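Side-chain contacts in ABC transporter periplasmic-binding protein YtfQ (Mycobacterium smegmatis, PDB 6HB0), which probably binds a sugar, apparently L-arabinofuranose, outside the cell membrane and hands it to an ABC transporter for uptake: residues 63-66 / 67-71; 112-115 / 116-119; 133-136 / 137-140; 215-218 / 219-222. One frame throughout, in Å; residues are numbered along the deposited sequence.

Contact 1: residues 63-66 / 67-71; sequences KQIS and AIRSF
Residues 63-66 and 67-71 are consecutive turns of one alpha-helix, joined by four i-to-i+4 backbone bonds that run from Ala67 N to Lys63 O at 3.0 Å through to Ser70 N to Ser66 O at 2.9 Å. On the helix side that carries Ile65 and Arg69 the two side chains lie alongside each other and point the same way. The methyl CG2 of Ile65 sits over one face of the guanidinium, off centre toward its rim, 3.5 Å from Arg69 NH1 and 3.7 Å from Arg69 CZ. Two features put it there: CG2 is anti to the backbone N of Ile65, and the Arg69 chain is extended from CG to NE. At its root, Arg69 CG lies 3.3 Å from Ile65 O. Arg69 NE makes a salt bridge with Glu95 on helix 90-98, which probably limits rotation of the planar group. Helix 61-73 links parallel strands 51-56 and 78-81 as a beta-alpha-beta crossover of the periplasmic-binding-protein fold, with strand 21-26 between them in the sheet. On the buried side, Ile68 CG1 approaches Gln64 O to 3.4 Å, and its side chain also packs on Phe81 and Val92. The Gln64 amide is gripped by three backbone groups: NE2 donates to Ser82 O and Ala25 O, and OE1 accepts from Val84 N. Ser66 OG turns back to Glu62 O in the preceding turn.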
ATOM      1  N   LYS A  63     -16.095  13.409 -13.382  1.00 35.55           N
ATOM      2  CA  LYS A  63     -16.848  12.179 -13.532  1.00 40.05           C
ATOM      3  C   LYS A  63     -17.051  11.430 -12.191  1.00 36.61           C
ATOM      4  O   LYS A  63     -18.064  10.817 -11.977  1.00 33.74           O
ATOM      5  CB  LYS A  63     -16.118  11.307 -14.542  1.00 46.58           C
ATOM      6  CG  LYS A  63     -16.954  10.133 -15.034  1.00 62.77           C
ATOM      7  CD  LYS A  63     -16.909   9.944 -16.556  1.00 76.55           C
ATOM      8  CE  LYS A  63     -17.647   8.672 -16.981  1.00 78.45           C
ATOM      9  NZ  LYS A  63     -17.057   8.085 -18.220  1.00 79.08           N
ATOM     10  N   GLN A  64     -16.082  11.489 -11.266  1.00 33.62           N
ATOM     11  CA  GLN A  64     -16.325  10.986  -9.917  1.00 33.05           C
ATOM     12  C   GLN A  64     -17.382  11.805  -9.189  1.00 30.45           C
ATOM     13  O   GLN A  64     -18.259  11.271  -8.547  1.00 31.18           O
ATOM     14  CB  GLN A  64     -14.999  10.945  -9.170  1.00 36.18           C
ATOM     15  CG  GLN A  64     -14.976  10.005  -7.995  1.00 38.97           C
ATOM     16  CD  GLN A  64     -13.568   9.528  -7.706  1.00 37.87           C
ATOM     17  OE1 GLN A  64     -12.635  10.347  -7.707  1.00 30.82           O
ATOM     18  NE2 GLN A  64     -13.419   8.240  -7.371  1.00 30.41           N
ATOM     19  N   ILE A  65     -17.316  13.125  -9.296  1.00 32.59           N
ATOM     20  CA  ILE A  65     -18.322  13.990  -8.736  1.00 33.23           C
ATOM     21  C   ILE A  65     -19.715  13.688  -9.326  1.00 35.65           C
ATOM     22  O   ILE A  65     -20.696  13.644  -8.569  1.00 33.25           O
ATOM     23  CB  ILE A  65     -17.939  15.474  -8.886  1.00 34.65           C
ATOM     24  CG1 ILE A  65     -16.801  15.809  -7.924  1.00 33.17           C
ATOM     25  CG2 ILE A  65     -19.124  16.413  -8.636  1.00 34.12           C
ATOM     26  CD1 ILE A  65     -16.114  17.147  -8.192  1.00 33.19           C
ATOM     27  N   SER A  66     -19.802  13.433 -10.629  1.00 34.83           N
ATOM     28  CA  SER A  66     -21.078  13.027 -11.247  1.00 42.25           C
ATOM     29  C   SER A  66     -21.576  11.690 -10.697  1.00 37.55           C
ATOM     30  O   SER A  66     -22.744  11.542 -10.391  1.00 40.53           O
ATOM     31  CB  SER A  66     -20.948  12.908 -12.773  1.00 41.29           C
ATOM     32  OG  SER A  66     -20.633  14.191 -13.290  1.00 44.15           O
ATOM     33  N   ALA A  67     -20.679  10.718 -10.565  1.00 36.45           N
ATOM     34  CA  ALA A  67     -21.089   9.430 -10.006  1.00 34.15           C
ATOM     35  C   ALA A  67     -21.666   9.628  -8.585  1.00 33.52           C
ATOM     36  O   ALA A  67     -22.707   9.088  -8.242  1.00 32.50           O
ATOM     37  CB  ALA A  67     -19.929   8.454 -10.054  1.00 32.56           C
ATOM     38  N   ILE A  68     -21.022  10.465  -7.775  1.00 33.16           N
ATOM     39  CA  ILE A  68     -21.524  10.716  -6.428  1.00 33.24           C
ATOM     40  C   ILE A  68     -22.920  11.343  -6.466  1.00 37.77           C
ATOM     41  O   ILE A  68     -23.813  10.938  -5.706  1.00 36.15           O
ATOM     42  CB  ILE A  68     -20.524  11.539  -5.622  1.00 31.98           C
ATOM     43  CG1 ILE A  68     -19.285  10.671  -5.339  1.00 29.52           C
ATOM     44  CG2 ILE A  68     -21.105  12.038  -4.315  1.00 32.36           C
ATOM     45  CD1 ILE A  68     -18.075  11.495  -4.937  1.00 32.67           C
ATOM     46  N   ARG A  69     -23.114  12.320  -7.341  1.00 33.64           N
ATOM     47  CA  ARG A  69     -24.419  12.954  -7.479  1.00 38.16           C
ATOM     48  C   ARG A  69     -25.486  11.977  -7.928  1.00 33.34           C
ATOM     49  O   ARG A  69     -26.599  12.029  -7.432  1.00 36.45           O
ATOM     50  CB  ARG A  69     -24.357  14.105  -8.486  1.00 37.90           C
ATOM     51  CG  ARG A  69     -23.518  15.241  -7.977  1.00 40.31           C
ATOM     52  CD  ARG A  69     -23.503  16.424  -8.899  1.00 44.04           C
ATOM     53  NE  ARG A  69     -22.992  17.534  -8.105  1.00 46.14           N
ATOM     54  CZ  ARG A  69     -22.185  18.466  -8.561  1.00 48.60           C
ATOM     55  NH1 ARG A  69     -21.777  18.431  -9.816  1.00 51.73           N
ATOM     56  NH2 ARG A  69     -21.771  19.421  -7.748  1.00 56.28           N
ATOM     57  N   SER A  70     -25.133  11.089  -8.841  1.00 36.15           N
ATOM     58  CA  SER A  70     -26.076  10.081  -9.288  1.00 38.08           C
ATOM     59  C   SER A  70     -26.425   9.100  -8.157  1.00 41.77           C
ATOM     60  O   SER A  70     -27.604   8.721  -7.990  1.00 36.98           O
ATOM     61  CB  SER A  70     -25.545   9.381 -10.515  1.00 44.23           C
ATOM     62  OG  SER A  70     -26.222   8.169 -10.718  1.00 45.77           O
ATOM     63  N   PHE A  71     -25.452   8.743  -7.318  1.00 37.25           N
ATOM     64  CA  PHE A  71     -25.797   7.937  -6.152  1.00 35.32           C
ATOM     65  C   PHE A  71     -26.752   8.650  -5.224  1.00 35.59           C
ATOM     66  O   PHE A  71     -27.621   7.995  -4.621  1.00 37.23           O
ATOM     67  CB  PHE A  71     -24.554   7.516  -5.324  1.00 32.68           C
ATOM     68  CG  PHE A  71     -23.618   6.603  -6.034  1.00 33.27           C
ATOM     69  CD1 PHE A  71     -24.088   5.587  -6.854  1.00 35.80           C
ATOM     70  CD2 PHE A  71     -22.254   6.691  -5.803  1.00 37.39           C
ATOM     71  CE1 PHE A  71     -23.216   4.730  -7.506  1.00 37.74           C
ATOM     72  CE2 PHE A  71     -21.382   5.825  -6.443  1.00 38.63           C
ATOM     73  CZ  PHE A  71     -21.862   4.841  -7.302  1.00 40.02           C
TER

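Contact 2: residues 112-115 / 116-119; sequences TQDT and DVYK. With ZN (zinc ion), chain H.
Thr112 and Val117 meet because their first torsions turn a hydroxyl and a methyl toward each other: OG1 of Thr112 is anti to its backbone N (chi1 -178°), while CG2 of Val117 occupies the cramped place between N and the carbonyl carbon (chi1 -83°). Thr112 OG1 and Val117 CG2 are 3.4 Å apart. The other methyl serves a second neighbour, Val117 CG1 lying 3.8 Å from Asp114 CB, so the valine straddles both side chains. Beyond them it packs on Leu93 and Gln94 of helix 90-98. Two polar bonds hold the Thr112 hydroxyl: its OG1 accepts from Asp114 N at 2.9 Å with a fairly straight N-H (161°), and it is hydrogen-bonded to Asp90. Zinc coordination is monodentate: Asp114 OD1 is 2.1 Å from the zinc ion and Asp114 OD2 3.3 Å from it; that second oxygen accepts from Gln94 NE2. Four waters are also ligands of the metal, and one of them (water 1) donates to Gln113 O at 2.9 Å. Asp116, with phi and psi both positive, turns the chain in the left-handed helical region. The bond from Asp114 N to Thr112 OG1 makes an ST turn, set in the surface loop between strands 103-106 and 120-122, beside a hydrated zinc site that Asp114 shares with Asp90 in crystals of this protein.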
ATOM      1  N   THR A 112      -9.769  18.731   3.315  1.00 37.71           N
ATOM      2  CA  THR A 112     -11.060  19.405   3.365  1.00 39.15           C
ATOM      3  C   THR A 112     -10.923  20.714   4.100  1.00 40.16           C
ATOM      4  O   THR A 112     -10.050  20.834   4.967  1.00 37.57           O
ATOM      5  CB  THR A 112     -12.120  18.552   4.064  1.00 40.61           C
ATOM      6  OG1 THR A 112     -13.380  19.250   4.046  1.00 43.99           O
ATOM      7  CG2 THR A 112     -11.671  18.166   5.464  1.00 42.10           C
ATOM      8  N   GLN A 113     -11.770  21.669   3.754  1.00 34.22           N
ATOM      9  CA  GLN A 113     -11.868  22.895   4.530  1.00 37.77           C
ATOM     10  C   GLN A 113     -13.156  22.878   5.409  1.00 41.88           C
ATOM     11  O   GLN A 113     -13.519  23.904   5.959  1.00 45.30           O
ATOM     12  CB  GLN A 113     -11.861  24.114   3.602  1.00 40.58           C
ATOM     13  CG  GLN A 113     -10.821  24.094   2.468  1.00 42.37           C
ATOM     14  CD  GLN A 113      -9.413  24.223   2.994  1.00 47.07           C
ATOM     15  OE1 GLN A 113      -9.144  25.040   3.892  1.00 48.07           O
ATOM     16  NE2 GLN A 113      -8.500  23.435   2.450  1.00 39.26           N
ATOM     17  N   ASP A 114     -13.857  21.745   5.495  1.00 37.96           N
ATOM     18  CA  ASP A 114     -15.151  21.664   6.199  1.00 40.86           C
ATOM     19  C   ASP A 114     -14.980  20.646   7.288  1.00 43.22           C
ATOM     20  O   ASP A 114     -13.938  19.985   7.399  1.00 43.90           O
ATOM     21  CB  ASP A 114     -16.284  21.201   5.280  1.00 43.15           C
ATOM     22  CG  ASP A 114     -16.657  22.217   4.242  1.00 43.37           C
ATOM     23  OD1 ASP A 114     -16.179  23.379   4.337  1.00 44.09           O
ATOM     24  OD2 ASP A 114     -17.441  21.855   3.334  1.00 45.35           O
ATOM     25  N   THR A 115     -15.982  20.566   8.145  1.00 50.95           N
ATOM     26  CA  THR A 115     -15.956  19.624   9.268  1.00 52.40           C
ATOM     27  C   THR A 115     -16.977  18.519   9.008  1.00 49.46           C
ATOM     28  O   THR A 115     -18.097  18.761   8.506  1.00 47.00           O
ATOM     29  CB  THR A 115     -16.265  20.324  10.612  1.00 58.31           C
ATOM     30  OG1 THR A 115     -17.423  21.147  10.449  1.00 59.79           O
ATOM     31  CG2 THR A 115     -15.098  21.180  11.058  1.00 54.04           C
ATOM     32  N   ASP A 116     -16.584  17.292   9.335  1.00 53.37           N
ATOM     33  CA  ASP A 116     -17.512  16.146   9.318  1.00 53.01           C
ATOM     34  C   ASP A 116     -18.211  16.035   7.942  1.00 53.12           C
ATOM     35  O   ASP A 116     -19.462  15.978   7.825  1.00 52.07           O
ATOM     36  CB  ASP A 116     -18.539  16.258  10.452  1.00 60.40           C
ATOM     37  CG  ASP A 116     -17.899  16.210  11.875  1.00 66.18           C
ATOM     38  OD1 ASP A 116     -16.738  15.741  12.059  1.00 70.20           O
ATOM     39  OD2 ASP A 116     -18.595  16.650  12.819  1.00 75.10           O
ATOM     40  N   VAL A 117     -17.405  16.068   6.892  1.00 48.69           N
ATOM     41  CA  VAL A 117     -17.968  15.818   5.536  1.00 45.33           C
ATOM     42  C   VAL A 117     -17.794  14.356   5.083  1.00 38.35           C
ATOM     43  O   VAL A 117     -18.336  13.923   4.030  1.00 36.64           O
ATOM     44  CB  VAL A 117     -17.464  16.840   4.477  1.00 46.71           C
ATOM     45  CG1 VAL A 117     -18.304  18.111   4.561  1.00 51.82           C
ATOM     46  CG2 VAL A 117     -15.996  17.124   4.650  1.00 40.93           C
ATOM     47  N   TYR A 118     -17.036  13.579   5.852  1.00 33.37           N
ATOM     48  CA  TYR A 118     -17.023  12.131   5.636  1.00 30.95           C
ATOM     49  C   TYR A 118     -16.876  11.465   6.980  1.00 30.75           C
ATOM     50  O   TYR A 118     -16.455  12.082   7.929  1.00 31.93           O
ATOM     51  CB  TYR A 118     -15.912  11.711   4.639  1.00 33.78           C
ATOM     52  CG  TYR A 118     -14.523  12.010   5.122  1.00 32.42           C
ATOM     53  CD1 TYR A 118     -13.896  13.261   4.880  1.00 36.38           C
ATOM     54  CD2 TYR A 118     -13.841  11.062   5.843  1.00 33.68           C
ATOM     55  CE1 TYR A 118     -12.606  13.508   5.359  1.00 39.52           C
ATOM     56  CE2 TYR A 118     -12.560  11.296   6.318  1.00 37.23           C
ATOM     57  CZ  TYR A 118     -11.946  12.508   6.082  1.00 41.35           C
ATOM     58  OH  TYR A 118     -10.675  12.642   6.599  1.00 39.01           O
ATOM     59  N   LYS A 119     -17.233  10.202   7.046  1.00 30.23           N
ATOM     60  CA  LYS A 119     -17.252   9.490   8.326  1.00 31.54           C
ATOM     61  C   LYS A 119     -15.900   8.888   8.622  1.00 29.60           C
ATOM     62  O   LYS A 119     -15.436   8.928   9.726  1.00 30.52           O
ATOM     63  CB  LYS A 119     -18.275   8.353   8.256  1.00 31.26           C
ATOM     64  CG  LYS A 119     -19.721   8.790   8.182  1.00 34.93           C
ATOM     65  CD  LYS A 119     -20.088   9.852   9.199  1.00 35.13           C
ATOM     66  CE  LYS A 119     -21.589   9.933   9.356  1.00 39.18           C
ATOM     67  NZ  LYS A 119     -21.991  11.115  10.149  1.00 41.61           N
TER
HETATM   68 ZN    ZN H 406     -16.377  24.937   2.884  1.00 55.46          ZN
HETATM   69  O   HOH W   1     -14.926  25.828   4.375  1.00 46.16           O
HETATM   70  O   HOH W   2     -14.796  23.995   1.258  1.00 39.64           O
HETATM   71  O   HOH W   3     -17.595  23.931   2.033  1.00 40.38           O
HETATM   72  O   HOH W   4     -18.002  25.347   4.313  1.00 55.25           O

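Contact 3: residues 133-136 / 137-140; sequences AGQW and VADQ
From CB outward, the Trp136 side chain leaves the helix with CG anti to the backbone N (chi1 174°), which lays the indole along the next turn, next to Val137 and Gln140. At the root, Trp136 CB lies 3.1 Å from Val137 N. On the benzo ring, CE3 of Trp136 is 3.7 Å from CG2 of Val137, whose side chain crosses the indole at about a right angle. One face of that ring, near CE2 and CZ2, receives Gln140 CG. Trp136 CE2 is 3.3 Å from Gln140 CG, and CZ2 of the same indole is 3.4 Å from that methylene; Trp136 NE1 lies 3.6 Å from Gln140 CG. The methylene stands 3.5 Å from the centroid of the Trp136 six-membered ring, only 24° off the normal, so it is a CH-pi contact over the face. A bend at chi2 of Gln140 then brings its amide almost parallel to the indole plane. Tyr259 stacks with the Trp136 ring as a partner from outside the helix. A polar pair takes another side of the same turn: Gln135 NE2 donates to Asp139 OD1 at 2.8 Å, with the N-H bent to 136°. The acceptor lies in the amide plane of Gln135, whereas the nitrogen comes in from well above the carboxylate plane. Backbone bonds such as Gln140 N to Trp136 O, 2.9 Å, set the spacing behind both i-to-i+4 pairs. Val137 packs inward on Val240, Leu179 and Phe169. Such division of exposed polar and buried apolar sides characterises an amphipathic helix, here helix 126-140 against the mixed sheet of a periplasmic-binding-protein lobe.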
ATOM      1  N   ALA A 133      10.531  -0.869   7.574  1.00 23.73           N
ATOM      2  CA  ALA A 133      11.721  -1.309   6.869  1.00 25.94           C
ATOM      3  C   ALA A 133      12.973  -0.820   7.651  1.00 25.82           C
ATOM      4  O   ALA A 133      13.879  -1.593   7.917  1.00 25.93           O
ATOM      5  CB  ALA A 133      11.740  -0.747   5.453  1.00 23.96           C
ATOM      6  N   GLY A 134      12.961   0.455   8.036  1.00 24.40           N
ATOM      7  CA  GLY A 134      14.065   1.060   8.799  1.00 27.80           C
ATOM      8  C   GLY A 134      14.291   0.382  10.139  1.00 28.00           C
ATOM      9  O   GLY A 134      15.436   0.077  10.524  1.00 24.87           O
ATOM     10  N   GLN A 135      13.194   0.073  10.800  1.00 24.65           N
ATOM     11  CA  GLN A 135      13.251  -0.516  12.097  1.00 28.46           C
ATOM     12  C   GLN A 135      13.822  -1.933  12.034  1.00 27.82           C
ATOM     13  O   GLN A 135      14.512  -2.367  12.951  1.00 28.41           O
ATOM     14  CB  GLN A 135      11.856  -0.479  12.736  1.00 31.00           C
ATOM     15  CG  GLN A 135      11.775  -1.045  14.138  1.00 38.04           C
ATOM     16  CD  GLN A 135      12.666  -0.267  15.093  1.00 44.49           C
ATOM     17  OE1 GLN A 135      12.518   0.963  15.233  1.00 44.62           O
ATOM     18  NE2 GLN A 135      13.624  -0.967  15.732  1.00 52.82           N
ATOM     19  N   TRP A 136      13.575  -2.653  10.956  1.00 27.46           N
ATOM     20  CA  TRP A 136      14.161  -3.959  10.775  1.00 27.14           C
ATOM     21  C   TRP A 136      15.651  -3.823  10.610  1.00 28.40           C
ATOM     22  O   TRP A 136      16.388  -4.624  11.163  1.00 26.91           O
ATOM     23  CB  TRP A 136      13.588  -4.685   9.574  1.00 28.54           C
ATOM     24  CG  TRP A 136      14.234  -5.971   9.259  1.00 26.57           C
ATOM     25  CD1 TRP A 136      13.874  -7.207   9.728  1.00 28.00           C
ATOM     26  CD2 TRP A 136      15.355  -6.173   8.388  1.00 26.99           C
ATOM     27  NE1 TRP A 136      14.713  -8.156   9.196  1.00 28.09           N
ATOM     28  CE2 TRP A 136      15.626  -7.543   8.379  1.00 28.63           C
ATOM     29  CE3 TRP A 136      16.148  -5.317   7.616  1.00 29.19           C
ATOM     30  CZ2 TRP A 136      16.670  -8.089   7.634  1.00 29.31           C
ATOM     31  CZ3 TRP A 136      17.216  -5.862   6.892  1.00 33.24           C
ATOM     32  CH2 TRP A 136      17.445  -7.243   6.910  1.00 30.37           C
ATOM     33  N   VAL A 137      16.104  -2.836   9.853  1.00 27.66           N
ATOM     34  CA  VAL A 137      17.537  -2.608   9.709  1.00 28.64           C
ATOM     35  C   VAL A 137      18.146  -2.307  11.087  1.00 29.93           C
ATOM     36  O   VAL A 137      19.161  -2.899  11.434  1.00 32.52           O
ATOM     37  CB  VAL A 137      17.882  -1.482   8.735  1.00 27.46           C
ATOM     38  CG1 VAL A 137      19.378  -1.245   8.699  1.00 32.87           C
ATOM     39  CG2 VAL A 137      17.334  -1.789   7.348  1.00 27.35           C
ATOM     40  N   ALA A 138      17.534  -1.422  11.844  1.00 30.58           N
ATOM     41  CA  ALA A 138      18.026  -1.099  13.170  1.00 30.12           C
ATOM     42  C   ALA A 138      18.117  -2.309  14.058  1.00 33.88           C
ATOM     43  O   ALA A 138      19.154  -2.491  14.732  1.00 36.48           O
ATOM     44  CB  ALA A 138      17.203  -0.034  13.821  1.00 30.14           C
ATOM     45  N   ASP A 139      17.091  -3.150  14.030  1.00 37.00           N
ATOM     46  CA  ASP A 139      17.078  -4.387  14.814  1.00 41.77           C
ATOM     47  C   ASP A 139      18.175  -5.353  14.383  1.00 40.16           C
ATOM     48  O   ASP A 139      18.865  -5.896  15.230  1.00 41.50           O
ATOM     49  CB  ASP A 139      15.722  -5.114  14.734  1.00 43.82           C
ATOM     50  CG  ASP A 139      14.601  -4.368  15.442  1.00 51.37           C
ATOM     51  OD1 ASP A 139      14.912  -3.380  16.151  1.00 54.11           O
ATOM     52  OD2 ASP A 139      13.403  -4.757  15.260  1.00 61.26           O
ATOM     53  N   GLN A 140      18.342  -5.567  13.085  1.00 36.32           N
ATOM     54  CA  GLN A 140      19.300  -6.558  12.613  1.00 36.79           C
ATOM     55  C   GLN A 140      20.735  -6.155  12.852  1.00 38.13           C
ATOM     56  O   GLN A 140      21.580  -6.990  13.020  1.00 33.37           O
ATOM     57  CB  GLN A 140      19.141  -6.870  11.145  1.00 37.86           C
ATOM     58  CG  GLN A 140      17.829  -7.530  10.789  1.00 41.12           C
ATOM     59  CD  GLN A 140      17.595  -8.870  11.478  1.00 45.75           C
ATOM     60  OE1 GLN A 140      16.623  -9.056  12.215  1.00 54.21           O
ATOM     61  NE2 GLN A 140      18.497  -9.781  11.267  1.00 47.09           N
TER

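Contact 4: residues 215-218 / 219-222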
ATOM      1  N   ASN A 215      10.263  -0.384  -3.595  1.00 25.65           N
ATOM      2  CA  ASN A 215       9.317  -1.390  -4.076  1.00 25.63           C
ATOM      3  C   ASN A 215      10.042  -2.653  -4.510  1.00 28.30           C
ATOM      4  O   ASN A 215      11.278  -2.690  -4.573  1.00 25.89           O
ATOM      5  CB  ASN A 215       8.339  -0.859  -5.165  1.00 26.30           C
ATOM      6  CG  ASN A 215       8.921  -0.860  -6.550  1.00 29.52           C
ATOM      7  OD1 ASN A 215      10.150  -0.829  -6.733  1.00 25.14           O
ATOM      8  ND2 ASN A 215       8.034  -0.876  -7.555  1.00 27.51           N
ATOM      9  N   ASP A 216       9.264  -3.698  -4.817  1.00 31.30           N
ATOM     10  CA  ASP A 216       9.812  -4.991  -5.167  1.00 31.30           C
ATOM     11  C   ASP A 216      10.606  -4.924  -6.465  1.00 28.97           C
ATOM     12  O   ASP A 216      11.672  -5.488  -6.542  1.00 28.68           O
ATOM     13  CB  ASP A 216       8.725  -6.103  -5.245  1.00 32.03           C
ATOM     14  CG  ASP A 216       7.712  -5.911  -6.403  1.00 34.27           C
ATOM     15  OD1 ASP A 216       7.404  -4.743  -6.760  1.00 34.43           O
ATOM     16  OD2 ASP A 216       7.194  -6.929  -6.930  1.00 42.12           O
ATOM     17  N   ASP A 217      10.098  -4.237  -7.475  1.00 29.65           N
ATOM     18  CA  ASP A 217      10.792  -4.214  -8.774  1.00 29.00           C
ATOM     19  C   ASP A 217      12.204  -3.640  -8.701  1.00 26.34           C
ATOM     20  O   ASP A 217      13.118  -4.207  -9.241  1.00 25.30           O
ATOM     21  CB  ASP A 217       9.978  -3.480  -9.820  1.00 34.54           C
ATOM     22  CG  ASP A 217       8.652  -4.181 -10.126  1.00 38.51           C
ATOM     23  OD1 ASP A 217       8.619  -5.446 -10.226  1.00 45.99           O
ATOM     24  OD2 ASP A 217       7.674  -3.445 -10.251  1.00 44.06           O
ATOM     25  N   MET A 218      12.358  -2.527  -8.023  1.00 26.90           N
ATOM     26  CA  MET A 218      13.663  -1.916  -7.845  1.00 26.77           C
ATOM     27  C   MET A 218      14.586  -2.844  -7.059  1.00 28.67           C
ATOM     28  O   MET A 218      15.752  -2.999  -7.416  1.00 25.37           O
ATOM     29  CB  MET A 218      13.538  -0.565  -7.136  1.00 24.52           C
ATOM     30  CG  MET A 218      12.881   0.455  -8.005  1.00 24.37           C
ATOM     31  SD  MET A 218      12.999   2.134  -7.350  1.00 25.73           S
ATOM     32  CE  MET A 218      12.158   1.990  -5.740  1.00 25.50           C
ATOM     33  N   GLY A 219      14.035  -3.508  -6.049  1.00 26.03           N
ATOM     34  CA  GLY A 219      14.780  -4.520  -5.302  1.00 27.03           C
ATOM     35  C   GLY A 219      15.225  -5.677  -6.188  1.00 27.91           C
ATOM     36  O   GLY A 219      16.348  -6.155  -6.063  1.00 27.96           O
ATOM     37  N   LEU A 220      14.364  -6.131  -7.105  1.00 26.08           N
ATOM     38  CA  LEU A 220      14.751  -7.211  -7.953  1.00 27.09           C
ATOM     39  C   LEU A 220      15.811  -6.775  -8.941  1.00 26.15           C
ATOM     40  O   LEU A 220      16.708  -7.534  -9.228  1.00 31.19           O
ATOM     41  CB  LEU A 220      13.557  -7.833  -8.657  1.00 31.14           C
ATOM     42  CG  LEU A 220      12.521  -8.463  -7.723  1.00 30.17           C
ATOM     43  CD1 LEU A 220      11.154  -8.599  -8.401  1.00 33.44           C
ATOM     44  CD2 LEU A 220      13.059  -9.801  -7.280  1.00 31.46           C
ATOM     45  N   GLY A 221      15.720  -5.547  -9.432  1.00 27.20           N
ATOM     46  CA  GLY A 221      16.748  -4.975 -10.294  1.00 27.79           C
ATOM     47  C   GLY A 221      18.092  -4.933  -9.615  1.00 28.18           C
ATOM     48  O   GLY A 221      19.103  -5.331 -10.204  1.00 28.83           O
ATOM     49  N   ALA A 222      18.073  -4.451  -8.379  1.00 28.36           N
ATOM     50  CA  ALA A 222      19.256  -4.298  -7.533  1.00 31.83           C
ATOM     51  C   ALA A 222      19.934  -5.621  -7.301  1.00 30.34           C
ATOM     52  O   ALA A 222      21.123  -5.718  -7.399  1.00 29.57           O
ATOM     53  CB  ALA A 222      18.873  -3.664  -6.204  1.00 31.39           C
TER
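Leu220 and Asp216 meet in the first turn of helix 216-228, the helix of the beta-alpha-beta unit formed with strands 210-213 and 238-242, where Asn215 is the N-cap. The innermost contacts are backbone bonds: Leu220 N to Asp216 O at 2.8 Å and Gly219 N to Asn215 O at 3.2 Å, followed by Gly221 N to Asp217 O at 2.9 Å. The cap adds a side-chain acceptor, Asn215 OD1 taking the N-H of Met218 at 3.1 Å in a nearly straight bond (168°), although the donor is tilted 35° from the amide carbonyl plane. It satisfies one of the first-turn N-H groups that have no preceding helical carbonyl. The cap residue is held in turn by Asn215 ND2 donating to Phe189 O. Asp216 OD1 receives a weak bond from Asp217 N, while OD2 of Asp216 is hydrogen-bonded to Thr245. The carboxylates of Asp216 and Asp217 together bind a zinc ion, and the positive end of the helix dipole, together with the metal, would probably favour their ionised form. Asp243 brings a like charge close to Asp216 OD1. Leu220, itself buried, packs on Arg191, Asp247, Ala251 and Phe257. Its CG stands anti to the carbonyl carbon (chi1 -62°), which directs the branch back along the helix and leaves Leu220 CG 3.3 Å from Asp216 O.

Overall arrangement
The four contacts divide between two lobes. Contacts 1 and 2 belong to the lobe with the parallel sheet, their centres 18 Å apart and their nearest atoms about 9 Å; both pack on helix 90-98, residues 63-71 through Val92 and residues 112-119 through Leu93. Contacts 3 and 4 belong to the mixed-sheet lobe with the same spacing, about 18 Å between centres, and strand 238-242 relates them: it follows the helix of contact 4 and underlies that of contact 3. Between lobes the centres lie 37 to 44 Å apart. Relatives bind sugar in the cleft between such lobes; the ligands modelled here are zinc ions, two of which lie at contacts 2 and 4.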